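Local coordinates for protein putative sugar ABC transporter (Yersinia enterocolitica subsp. enterocolitica 8081, PDB 5ULB) that probably binds 5-methylthioribose in the periplasm and delivers it to an ABC transporter, and holds its seleno-methyl analogue in the crystal, at residues 232-237 / 252-257; 8-13 / 325-330; 143-148 / 206-211; 270-275 / 321-326. All coordinates share one frame; numbering follows the deposited sequence.

Contact 1 (232-237 / 252-257); sequences IKLYSI and SPWKVS
Leu234 N donates to Pro253 O over 2.8 Å, the shortest of three backbone bonds that join these parallel strands. Leu234 O then takes the N-H of Lys255, and Ser236 N gives to Val256 O. Ser257 CA adds a CA-H...O contact to Ser236 O, 3.2 Å. On one face of the sheet the Tyr235 ring lies beside Lys255, both pointing the same way. Lys255 CB sits over the ring face near its rim, 4.1 Å from Tyr235 CE2. Val256 CG1 reaches Tyr235 CD2 at 3.6 Å, the two side chains at about a right angle. On the other face are Leu234, Ser236 and the Trp254 indole. Trp254 CG stands anti to the backbone N (chi1 -169°), which brings the indole alongside Ser236, with CZ2 3.8 Å from Ser236 OG. Trp254 NE1 donates to Ser257 OG at 3.0 Å, which helps fix the ring. Ser236 OG bonds to Ile237 O and to Thr217 OG1. This is the strand pair of a right-handed beta-alpha-beta unit, as in the periplasmic binding protein fold. The connecting helix 241-248 packs on Trp254, helix 214-226 meets Leu234 and Pro253, and strand 208-211 flanks 233-237.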
# COMPACT_ATOMS: atom_id res chain seq x y z
N ILE A 232 25.69 0.38 -5.34
CA ILE A 232 24.79 0.29 -4.17
C ILE A 232 23.60 -0.47 -4.56
O ILE A 232 22.92 -0.18 -5.51
CB ILE A 232 24.44 1.73 -3.69
CG1 ILE A 232 25.68 2.49 -3.32
CG2 ILE A 232 23.40 1.66 -2.61
CD1 ILE A 232 25.42 3.99 -3.03
N LYS A 233 23.21 -1.48 -3.73
CA LYS A 233 22.06 -2.31 -4.01
C LYS A 233 20.80 -1.85 -3.29
O LYS A 233 20.88 -1.41 -2.15
CB LYS A 233 22.41 -3.78 -3.66
CG LYS A 233 23.58 -4.31 -4.52
CD LYS A 233 23.50 -3.95 -6.04
CE LYS A 233 24.72 -4.41 -6.85
NZ LYS A 233 24.91 -3.69 -8.20
N LEU A 234 19.67 -1.96 -3.98
CA LEU A 234 18.40 -1.49 -3.47
C LEU A 234 17.43 -2.65 -3.11
O LEU A 234 17.30 -3.59 -3.92
CB LEU A 234 17.58 -0.64 -4.46
CG LEU A 234 18.11 0.59 -4.96
CD1 LEU A 234 17.27 1.17 -6.12
CD2 LEU A 234 18.18 1.59 -3.81
N TYR A 235 16.81 -2.54 -1.95
CA TYR A 235 15.85 -3.54 -1.45
C TYR A 235 14.62 -2.76 -1.07
O TYR A 235 14.69 -1.88 -0.24
CB TYR A 235 16.48 -4.23 -0.23
CG TYR A 235 17.75 -4.99 -0.54
CD1 TYR A 235 18.95 -4.33 -0.69
CD2 TYR A 235 17.74 -6.36 -0.80
CE1 TYR A 235 20.10 -5.01 -1.05
CE2 TYR A 235 18.87 -7.04 -1.17
CZ TYR A 235 20.04 -6.36 -1.26
OH TYR A 235 21.18 -7.00 -1.66
N SER A 236 13.46 -3.15 -1.65
CA SER A 236 12.23 -2.38 -1.46
C SER A 236 11.06 -3.18 -0.98
O SER A 236 10.90 -4.36 -1.25
CB SER A 236 11.90 -1.69 -2.84
OG SER A 236 10.98 -0.61 -2.71
N ILE A 237 10.13 -2.42 -0.43
CA ILE A 237 8.73 -2.78 -0.23
C ILE A 237 7.90 -2.13 -1.35
O ILE A 237 8.29 -1.02 -1.84
CB ILE A 237 8.30 -2.36 1.17
CG1 ILE A 237 9.09 -3.20 2.23
CG2 ILE A 237 6.80 -2.53 1.40
CD1 ILE A 237 8.93 -2.79 3.64
N SER A 252 20.81 -1.95 -13.46
CA SER A 252 19.92 -1.80 -12.40
C SER A 252 20.30 -2.47 -11.05
O SER A 252 20.50 -3.64 -10.96
CB SER A 252 18.52 -2.35 -12.77
OG SER A 252 17.66 -2.21 -11.60
N PRO A 253 20.36 -1.64 -10.00
CA PRO A 253 20.66 -2.09 -8.64
C PRO A 253 19.41 -2.54 -7.86
O PRO A 253 19.52 -2.82 -6.69
CB PRO A 253 21.24 -0.87 -7.99
CG PRO A 253 20.67 0.23 -8.64
CD PRO A 253 20.40 -0.18 -10.03
N TRP A 254 18.24 -2.62 -8.49
CA TRP A 254 16.99 -2.88 -7.75
C TRP A 254 16.80 -4.41 -7.62
O TRP A 254 16.33 -5.06 -8.53
CB TRP A 254 15.80 -2.24 -8.50
CG TRP A 254 14.50 -2.22 -7.71
CD1 TRP A 254 13.93 -3.20 -6.91
CD2 TRP A 254 13.59 -1.12 -7.58
NE1 TRP A 254 12.78 -2.77 -6.38
CE2 TRP A 254 12.54 -1.51 -6.76
CE3 TRP A 254 13.57 0.18 -8.13
CZ2 TRP A 254 11.47 -0.65 -6.45
CZ3 TRP A 254 12.56 1.03 -7.78
CH2 TRP A 254 11.55 0.59 -6.98
N LYS A 255 17.21 -4.95 -6.47
CA LYS A 255 17.34 -6.38 -6.28
C LYS A 255 16.05 -7.12 -5.91
O LYS A 255 15.90 -8.28 -6.32
CB LYS A 255 18.38 -6.67 -5.19
CG LYS A 255 19.71 -6.23 -5.41
CD LYS A 255 20.19 -6.44 -6.80
CE LYS A 255 20.75 -7.74 -6.85
NZ LYS A 255 22.25 -7.41 -6.97
N VAL A 256 15.17 -6.47 -5.17
CA VAL A 256 13.98 -7.17 -4.67
C VAL A 256 12.93 -6.13 -4.37
O VAL A 256 13.24 -5.03 -3.90
CB VAL A 256 14.23 -8.02 -3.52
CG1 VAL A 256 14.53 -7.29 -2.22
CG2 VAL A 256 13.11 -9.02 -3.18
N SER A 257 11.67 -6.54 -4.56
CA SER A 257 10.51 -5.82 -4.06
C SER A 257 9.68 -6.88 -3.32
O SER A 257 9.37 -7.94 -3.89
CB SER A 257 9.62 -5.23 -5.13
OG SER A 257 10.14 -3.95 -5.58

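Contact 2 (8-13 / 325-330); sequences PIPDAI and SPWFAT
Pro10 sets its CD-CG edge over one face of the Trp327 indole, where the two ends of the chain meet on the surface of this periplasmic binding protein. Pro10 is the N-cap residue of the short helix 11-14, and Trp327 lies near the start of the C-terminal helix 327-335. No hydrogen bond passes between the segments, and the contact rests on apolar and CH-pi packing.

The CH-pi contact is the central one. Pro10 CD stands 3.5 Å from the centroid of the five-membered ring, 21° off its normal. Pro10 CG follows along the same face, 3.4 Å from Trp327 CE2. The opposite face is taken within the C-terminal segment, by Ser325 CB and Phe328 CD1 near the rim. The indole is thus held between the proline and its own segment. Its CG lies between the backbone N and the carbonyl carbon (chi1 48°), a rotamer that turns the ring out across Pro10. Trp327 NE1 bonds to Glu280, which fixes the ring further.

Aliphatic contacts lie to either side of the proline in sequence. Ile13 comes at about a right angle to the indole and reaches its six-membered ring, with CD1 3.6 Å from Trp327 CZ3. Ile9 meets Thr330 one helical turn on from Trp327, through the methyl of the threonine. Thr330 OG1 bonds instead to Ala7 O, just before the segment 8-13. Helix 262-278 adjoins the contact, with Ala278 touching both Pro10 and Trp327. The closest aliphatic approach at Thr330 is CG2 to Ile9 CG1, 3.7 Å.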
# COMPACT_ATOMS: atom_id res chain seq x y z
N PRO A 8 -29.28 -14.37 -4.80
CA PRO A 8 -30.05 -13.15 -4.77
C PRO A 8 -29.27 -12.01 -4.18
O PRO A 8 -28.45 -12.16 -3.23
CB PRO A 8 -31.19 -13.46 -3.83
CG PRO A 8 -31.35 -14.89 -3.91
CD PRO A 8 -29.96 -15.39 -4.00
N ILE A 9 -29.47 -10.83 -4.75
CA ILE A 9 -28.92 -9.59 -4.18
C ILE A 9 -29.51 -9.34 -2.79
O ILE A 9 -30.74 -9.34 -2.71
CB ILE A 9 -29.09 -8.44 -5.19
CG1 ILE A 9 -28.29 -8.74 -6.48
CG2 ILE A 9 -28.63 -7.09 -4.57
CD1 ILE A 9 -28.76 -7.92 -7.65
N PRO A 10 -28.67 -9.09 -1.76
CA PRO A 10 -29.25 -8.78 -0.41
C PRO A 10 -30.20 -7.62 -0.45
O PRO A 10 -30.01 -6.64 -1.18
CB PRO A 10 -28.00 -8.39 0.37
CG PRO A 10 -26.98 -9.21 -0.27
CD PRO A 10 -27.23 -9.16 -1.73
N ASP A 11 -31.24 -7.70 0.35
CA ASP A 11 -32.27 -6.73 0.37
C ASP A 11 -31.79 -5.30 0.56
O ASP A 11 -32.37 -4.41 -0.07
CB ASP A 11 -33.24 -7.10 1.49
CG ASP A 11 -34.40 -6.15 1.63
OD1 ASP A 11 -35.22 -6.12 0.67
OD2 ASP A 11 -34.48 -5.50 2.72
N ALA A 12 -30.86 -5.03 1.47
CA ALA A 12 -30.49 -3.67 1.74
C ALA A 12 -29.88 -3.04 0.49
O ALA A 12 -30.00 -1.84 0.31
CB ALA A 12 -29.50 -3.57 2.89
N ILE A 13 -29.25 -3.84 -0.40
CA ILE A 13 -28.74 -3.29 -1.68
C ILE A 13 -29.86 -3.21 -2.70
O ILE A 13 -30.05 -2.15 -3.33
CB ILE A 13 -27.54 -4.11 -2.11
CG1 ILE A 13 -26.35 -3.79 -1.11
CG2 ILE A 13 -27.07 -3.79 -3.52
CD1 ILE A 13 -25.16 -4.66 -1.34
N SER A 325 -18.50 -12.56 -1.92
CA SER A 325 -19.79 -13.13 -1.79
C SER A 325 -20.37 -13.57 -3.14
O SER A 325 -20.10 -12.94 -4.19
CB SER A 325 -20.71 -12.05 -1.18
OG SER A 325 -20.34 -11.73 0.13
N PRO A 326 -21.19 -14.63 -3.12
CA PRO A 326 -21.70 -15.11 -4.39
C PRO A 326 -22.59 -14.15 -5.13
O PRO A 326 -22.67 -14.15 -6.35
CB PRO A 326 -22.50 -16.34 -4.02
CG PRO A 326 -22.34 -16.54 -2.57
CD PRO A 326 -21.49 -15.55 -2.01
N TRP A 327 -23.27 -13.26 -4.41
CA TRP A 327 -24.13 -12.25 -5.05
C TRP A 327 -23.31 -11.16 -5.71
O TRP A 327 -23.89 -10.30 -6.39
CB TRP A 327 -25.18 -11.65 -4.06
CG TRP A 327 -24.68 -11.23 -2.79
CD1 TRP A 327 -24.62 -12.01 -1.66
CD2 TRP A 327 -24.11 -9.97 -2.39
NE1 TRP A 327 -24.01 -11.37 -0.61
CE2 TRP A 327 -23.73 -10.09 -1.01
CE3 TRP A 327 -23.91 -8.76 -3.06
CZ2 TRP A 327 -23.22 -9.06 -0.29
CZ3 TRP A 327 -23.37 -7.67 -2.34
CH2 TRP A 327 -23.04 -7.82 -0.96
N PHE A 328 -21.98 -11.07 -5.53
CA PHE A 328 -21.18 -10.11 -6.32
C PHE A 328 -21.34 -10.42 -7.79
O PHE A 328 -21.40 -9.48 -8.59
CB PHE A 328 -19.73 -10.14 -5.91
CG PHE A 328 -19.41 -9.56 -4.53
CD1 PHE A 328 -20.33 -8.90 -3.71
CD2 PHE A 328 -18.10 -9.63 -4.07
CE1 PHE A 328 -19.94 -8.46 -2.50
CE2 PHE A 328 -17.72 -9.16 -2.83
CZ PHE A 328 -18.66 -8.58 -2.03
N ALA A 329 -21.35 -11.72 -8.18
CA ALA A 329 -21.56 -12.08 -9.55
C ALA A 329 -22.92 -11.62 -10.04
O ALA A 329 -23.09 -11.20 -11.20
CB ALA A 329 -21.36 -13.57 -9.79
N THR A 330 -23.93 -11.72 -9.21
CA THR A 330 -25.26 -11.28 -9.60
C THR A 330 -25.23 -9.80 -9.90
O THR A 330 -25.86 -9.34 -10.84
CB THR A 330 -26.26 -11.64 -8.45
OG1 THR A 330 -26.02 -13.02 -8.12
CG2 THR A 330 -27.64 -11.45 -8.91

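Contact 3 (143-148 / 206-211); sequences ANIIKL and IDAIWG
Asn144 and Asp207 meet where two neighbouring parallel strands, 143-148 and 208-211, begin, Asp207 just before the second, in the alpha/beta sheet of a periplasmic binding protein lobe.

Backbone hydrogen bonds run the length of the pair. Asn144 O takes the N-H of Asp207 and, weakly, that of Ala208. Ile146 N gives to Ala208 O at 3.1 Å, Trp210 N gives to Ile146 O, and Leu148 N gives to Trp210 O at 2.9 Å. Three CA-H...O contacts accompany them, from Ile145, Ile209 and Lys147.

Side-chain polar contacts gather at the entry to the strands. Asp207 OD2 receives Asn144 N on its anti lone pair, in a nearly straight bond of 2.8 Å (174° at the hydrogen). Asn144 N and Asn144 O therefore both bond to Asp207. A water accepts from Asn144 ND2 and donates to the same OD2, and the amide and carboxylate planes lie only 17° apart.

Apolar packing occupies both faces. On one, Ile146 meets Ile206 and Ile209, and Leu148 CG lies 3.7 Å from Ile209 CG2. Helix 186-200 packs over Ile146 and Leu148. On the other, Ile145 and Ala208 meet against helix 124-138. There Lys147 and Trp210 run side by side. Lys147 CG is anti to the backbone N (chi1 174°), which aligns its chain with the indole, and its NZ goes on to Ser178 and Gln160. Trp210 NE1 bonds to Ser131. Lys147 CD comes in at the indole edge, near its plane, 3.9 Å from Trp210 CZ3.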
# COMPACT_ATOMS: atom_id res chain seq x y z
N ALA A 143 27.06 -4.27 6.56
CA ALA A 143 26.73 -3.30 5.50
C ALA A 143 26.53 -1.96 6.13
O ALA A 143 25.89 -1.82 7.21
CB ALA A 143 25.45 -3.76 4.80
N ASN A 144 26.98 -0.94 5.39
CA ASN A 144 26.59 0.49 5.68
C ASN A 144 25.38 0.81 4.82
O ASN A 144 25.48 0.65 3.59
CB ASN A 144 27.78 1.38 5.34
CG ASN A 144 28.94 1.11 6.26
OD1 ASN A 144 28.73 1.04 7.50
ND2 ASN A 144 30.15 0.91 5.69
N ILE A 145 24.28 1.24 5.42
CA ILE A 145 23.00 1.41 4.69
C ILE A 145 22.46 2.80 4.86
O ILE A 145 22.72 3.49 5.85
CB ILE A 145 21.99 0.35 5.07
CG1 ILE A 145 21.44 0.51 6.46
CG2 ILE A 145 22.63 -1.05 4.89
CD1 ILE A 145 20.28 -0.35 6.75
N ILE A 146 21.58 3.13 3.89
CA ILE A 146 20.64 4.25 4.07
C ILE A 146 19.24 3.62 4.17
O ILE A 146 18.94 2.74 3.40
CB ILE A 146 20.71 5.23 2.82
CG1 ILE A 146 22.14 5.65 2.51
CG2 ILE A 146 19.81 6.40 3.06
CD1 ILE A 146 22.87 6.26 3.59
N LYS A 147 18.42 4.19 5.04
CA LYS A 147 17.01 3.81 5.15
C LYS A 147 16.18 4.98 4.54
O LYS A 147 16.42 6.12 4.82
CB LYS A 147 16.66 3.62 6.65
CG LYS A 147 15.17 3.37 6.89
CD LYS A 147 14.91 2.86 8.27
CE LYS A 147 15.23 3.71 9.42
NZ LYS A 147 14.36 4.77 9.64
N LEU A 148 15.21 4.55 3.74
CA LEU A 148 14.19 5.54 3.20
C LEU A 148 12.90 5.23 3.92
O LEU A 148 12.35 4.13 3.83
CB LEU A 148 14.00 5.39 1.71
CG LEU A 148 15.29 5.18 0.87
CD1 LEU A 148 14.97 4.90 -0.60
CD2 LEU A 148 16.23 6.37 0.99
N ILE A 206 28.92 3.27 1.14
CA ILE A 206 27.52 2.82 1.27
C ILE A 206 27.46 1.47 0.51
O ILE A 206 27.88 1.37 -0.62
CB ILE A 206 26.48 3.81 0.61
CG1 ILE A 206 26.58 5.16 1.26
CG2 ILE A 206 25.11 3.23 0.72
CD1 ILE A 206 25.84 6.23 0.44
N ASP A 207 26.85 0.50 1.18
CA ASP A 207 26.62 -0.80 0.53
C ASP A 207 25.24 -1.02 -0.04
O ASP A 207 25.08 -1.65 -1.11
CB ASP A 207 26.91 -1.92 1.57
CG ASP A 207 28.35 -1.88 2.05
OD1 ASP A 207 29.20 -1.94 1.16
OD2 ASP A 207 28.60 -1.64 3.27
N ALA A 208 24.19 -0.51 0.67
CA ALA A 208 22.86 -0.82 0.27
C ALA A 208 21.91 0.26 0.78
O ALA A 208 22.22 0.98 1.73
CB ALA A 208 22.46 -2.23 0.77
N ILE A 209 20.71 0.26 0.17
CA ILE A 209 19.61 1.12 0.58
C ILE A 209 18.35 0.29 0.79
O ILE A 209 18.02 -0.52 -0.09
CB ILE A 209 19.40 2.28 -0.44
CG1 ILE A 209 20.65 3.10 -0.57
CG2 ILE A 209 18.16 3.08 -0.12
CD1 ILE A 209 20.59 4.17 -1.64
N TRP A 210 17.69 0.51 1.92
CA TRP A 210 16.39 -0.14 2.17
C TRP A 210 15.30 0.89 2.03
O TRP A 210 15.24 1.84 2.81
CB TRP A 210 16.36 -0.75 3.55
CG TRP A 210 15.08 -1.46 3.92
CD1 TRP A 210 14.42 -2.36 3.13
CD2 TRP A 210 14.29 -1.25 5.07
NE1 TRP A 210 13.28 -2.78 3.77
CE2 TRP A 210 13.19 -2.10 4.94
CE3 TRP A 210 14.40 -0.48 6.21
CZ2 TRP A 210 12.18 -2.19 5.93
CZ3 TRP A 210 13.45 -0.57 7.15
CH2 TRP A 210 12.34 -1.41 6.99
N GLY A 211 14.44 0.66 1.00
CA GLY A 211 13.34 1.58 0.79
C GLY A 211 12.03 0.97 1.29
O GLY A 211 11.57 -0.07 0.83
O HOH W 1 30.42 0.57 2.81

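Contact 4 (270-275 / 321-326); sequences LRLVAK and DDFNSP
Leu272 CD2 sits almost squarely over the Phe323 ring, 3.7 Å from the centroid and 4° off the normal, in a CH-pi contact. Lys275 CD approaches the same side chain at about a right angle, 3.9 Å from Phe323 CB. The guanidinium of Arg271 is the second flat group. Asn324 ND2 lies over the centre of one face, 3.6 Å from NE, with the amide plane turned 44° from the guanidinium. At the edge, Arg271 NH1 donates to Asp322 O over 2.9 Å, and the oxygen is only 3° out of the guanidinium plane. NH1 also bonds to Ser320 O, and NE pairs with Glu44 in a salt bridge. These bonds fix the rotation of the group. The Arg271 chain runs extended from CG to NE, which carries the charge from the helix to the loop backbone. A water accepts from Lys275 NZ at 2.9 Å and donates to Ser325 OG at 3.2 Å. Glu280 takes both groups more directly, in a salt bridge with Lys275 NZ and a hydrogen bond with Ser325 OG. The loop reaches these partners through a type II beta turn from Asp321 to Asn324, with an inverse gamma turn centred on Asn324. It thus lies against helix 262-278 just before helix 327-335. Strand 102-106 touches Leu272, and Phe328 of the C-terminal helix touches Arg271. Tyr286 of strand 285-294 meets the Phe323 ring edge-to-face.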
# COMPACT_ATOMS: atom_id res chain seq x y z
N LEU A 270 -13.30 -2.54 -0.57
CA LEU A 270 -14.64 -2.36 -1.15
C LEU A 270 -15.51 -3.54 -0.82
O LEU A 270 -16.67 -3.38 -0.48
CB LEU A 270 -14.50 -2.02 -2.66
CG LEU A 270 -15.73 -1.49 -3.35
CD1 LEU A 270 -16.76 -2.55 -3.66
CD2 LEU A 270 -16.31 -0.28 -2.73
N ARG A 271 -15.00 -4.77 -1.05
CA ARG A 271 -15.78 -5.98 -0.75
C ARG A 271 -16.29 -5.95 0.70
O ARG A 271 -17.43 -6.32 1.00
CB ARG A 271 -14.94 -7.25 -0.96
CG ARG A 271 -14.52 -7.49 -2.36
CD ARG A 271 -13.69 -8.78 -2.41
NE ARG A 271 -13.03 -8.93 -3.70
CZ ARG A 271 -12.13 -9.88 -3.98
NH1 ARG A 271 -11.79 -10.75 -3.08
NH2 ARG A 271 -11.60 -9.95 -5.16
N LEU A 272 -15.41 -5.57 1.64
CA LEU A 272 -15.79 -5.47 3.04
C LEU A 272 -16.93 -4.49 3.30
O LEU A 272 -17.85 -4.80 3.99
CB LEU A 272 -14.56 -5.16 3.92
CG LEU A 272 -13.57 -6.34 4.07
CD1 LEU A 272 -12.20 -5.81 4.48
CD2 LEU A 272 -14.13 -7.28 5.11
N VAL A 273 -16.81 -3.30 2.68
CA VAL A 273 -17.92 -2.34 2.80
C VAL A 273 -19.19 -2.82 2.18
O VAL A 273 -20.27 -2.64 2.73
CB VAL A 273 -17.46 -0.98 2.27
CG1 VAL A 273 -18.61 -0.01 2.18
CG2 VAL A 273 -16.42 -0.40 3.14
N ALA A 274 -19.12 -3.49 1.01
CA ALA A 274 -20.27 -4.07 0.43
C ALA A 274 -21.00 -5.07 1.34
O ALA A 274 -22.21 -5.05 1.47
CB ALA A 274 -19.92 -4.72 -0.88
N LYS A 275 -20.21 -5.96 1.95
CA LYS A 275 -20.80 -6.93 2.90
C LYS A 275 -21.42 -6.19 4.08
O LYS A 275 -22.48 -6.65 4.56
CB LYS A 275 -19.71 -7.90 3.34
CG LYS A 275 -19.29 -8.88 2.30
CD LYS A 275 -18.20 -9.85 2.76
CE LYS A 275 -18.61 -10.77 3.89
NZ LYS A 275 -19.48 -11.78 3.47
N ASP A 321 -9.92 -14.88 -2.95
CA ASP A 321 -11.35 -15.13 -2.85
C ASP A 321 -11.91 -14.57 -1.58
O ASP A 321 -13.16 -14.69 -1.36
CB ASP A 321 -11.72 -16.63 -3.03
CG ASP A 321 -13.18 -16.83 -3.62
OD1 ASP A 321 -13.92 -17.74 -3.17
OD2 ASP A 321 -13.60 -16.11 -4.56
N ASP A 322 -11.10 -13.99 -0.70
CA ASP A 322 -11.58 -13.51 0.57
C ASP A 322 -12.64 -12.41 0.39
O ASP A 322 -12.49 -11.44 -0.39
CB ASP A 322 -10.46 -13.02 1.46
CG ASP A 322 -9.51 -14.13 1.94
OD1 ASP A 322 -9.92 -15.30 1.85
OD2 ASP A 322 -8.39 -13.81 2.31
N PHE A 323 -13.76 -12.61 1.06
CA PHE A 323 -14.88 -11.70 1.02
C PHE A 323 -15.63 -11.57 -0.31
O PHE A 323 -16.41 -10.64 -0.48
CB PHE A 323 -14.53 -10.29 1.61
CG PHE A 323 -13.65 -10.37 2.82
CD1 PHE A 323 -14.19 -10.92 3.97
CD2 PHE A 323 -12.35 -9.96 2.84
CE1 PHE A 323 -13.44 -11.08 5.12
CE2 PHE A 323 -11.57 -10.10 3.98
CZ PHE A 323 -12.10 -10.70 5.12
N ASN A 324 -15.44 -12.57 -1.16
CA ASN A 324 -16.10 -12.60 -2.46
C ASN A 324 -17.46 -13.28 -2.35
O ASN A 324 -17.61 -14.43 -2.64
CB ASN A 324 -15.23 -13.30 -3.50
CG ASN A 324 -15.33 -12.70 -4.80
OD1 ASN A 324 -15.40 -13.41 -5.77
ND2 ASN A 324 -15.36 -11.40 -4.86
N SER A 325 -18.50 -12.56 -1.92
CA SER A 325 -19.79 -13.13 -1.79
C SER A 325 -20.37 -13.57 -3.14
O SER A 325 -20.10 -12.94 -4.19
CB SER A 325 -20.71 -12.05 -1.18
OG SER A 325 -20.34 -11.73 0.13
N PRO A 326 -21.19 -14.63 -3.12
CA PRO A 326 -21.70 -15.11 -4.39
C PRO A 326 -22.59 -14.15 -5.13
O PRO A 326 -22.67 -14.15 -6.35
CB PRO A 326 -22.50 -16.34 -4.02
CG PRO A 326 -22.34 -16.54 -2.57
CD PRO A 326 -21.49 -15.55 -2.01
O HOH W 2 -17.93 -13.34 1.56

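Overall arrangement
The contacts fall into two pairs on opposite sides of the chain's centre. Contacts 1 and 3 have centres about 10 Å apart and share one sheet, where strands 233-237 and 208-211 are neighbours. Contact 3 closes before contact 1 opens, and contact 4 opens after both. Contacts 2 and 4, also about 10 Å apart between centres, share Ser325 and Pro326, and Phe328 packs on Phe323 and Arg271. Contact 2 joins the two chain ends, so contacts 1 and 3 are nested within its loop. Centres of contacts 2 and 3 are about 49 Å apart. The pairs thus belong to the two lobes expected of a periplasmic binding protein, which hold the sugar between them.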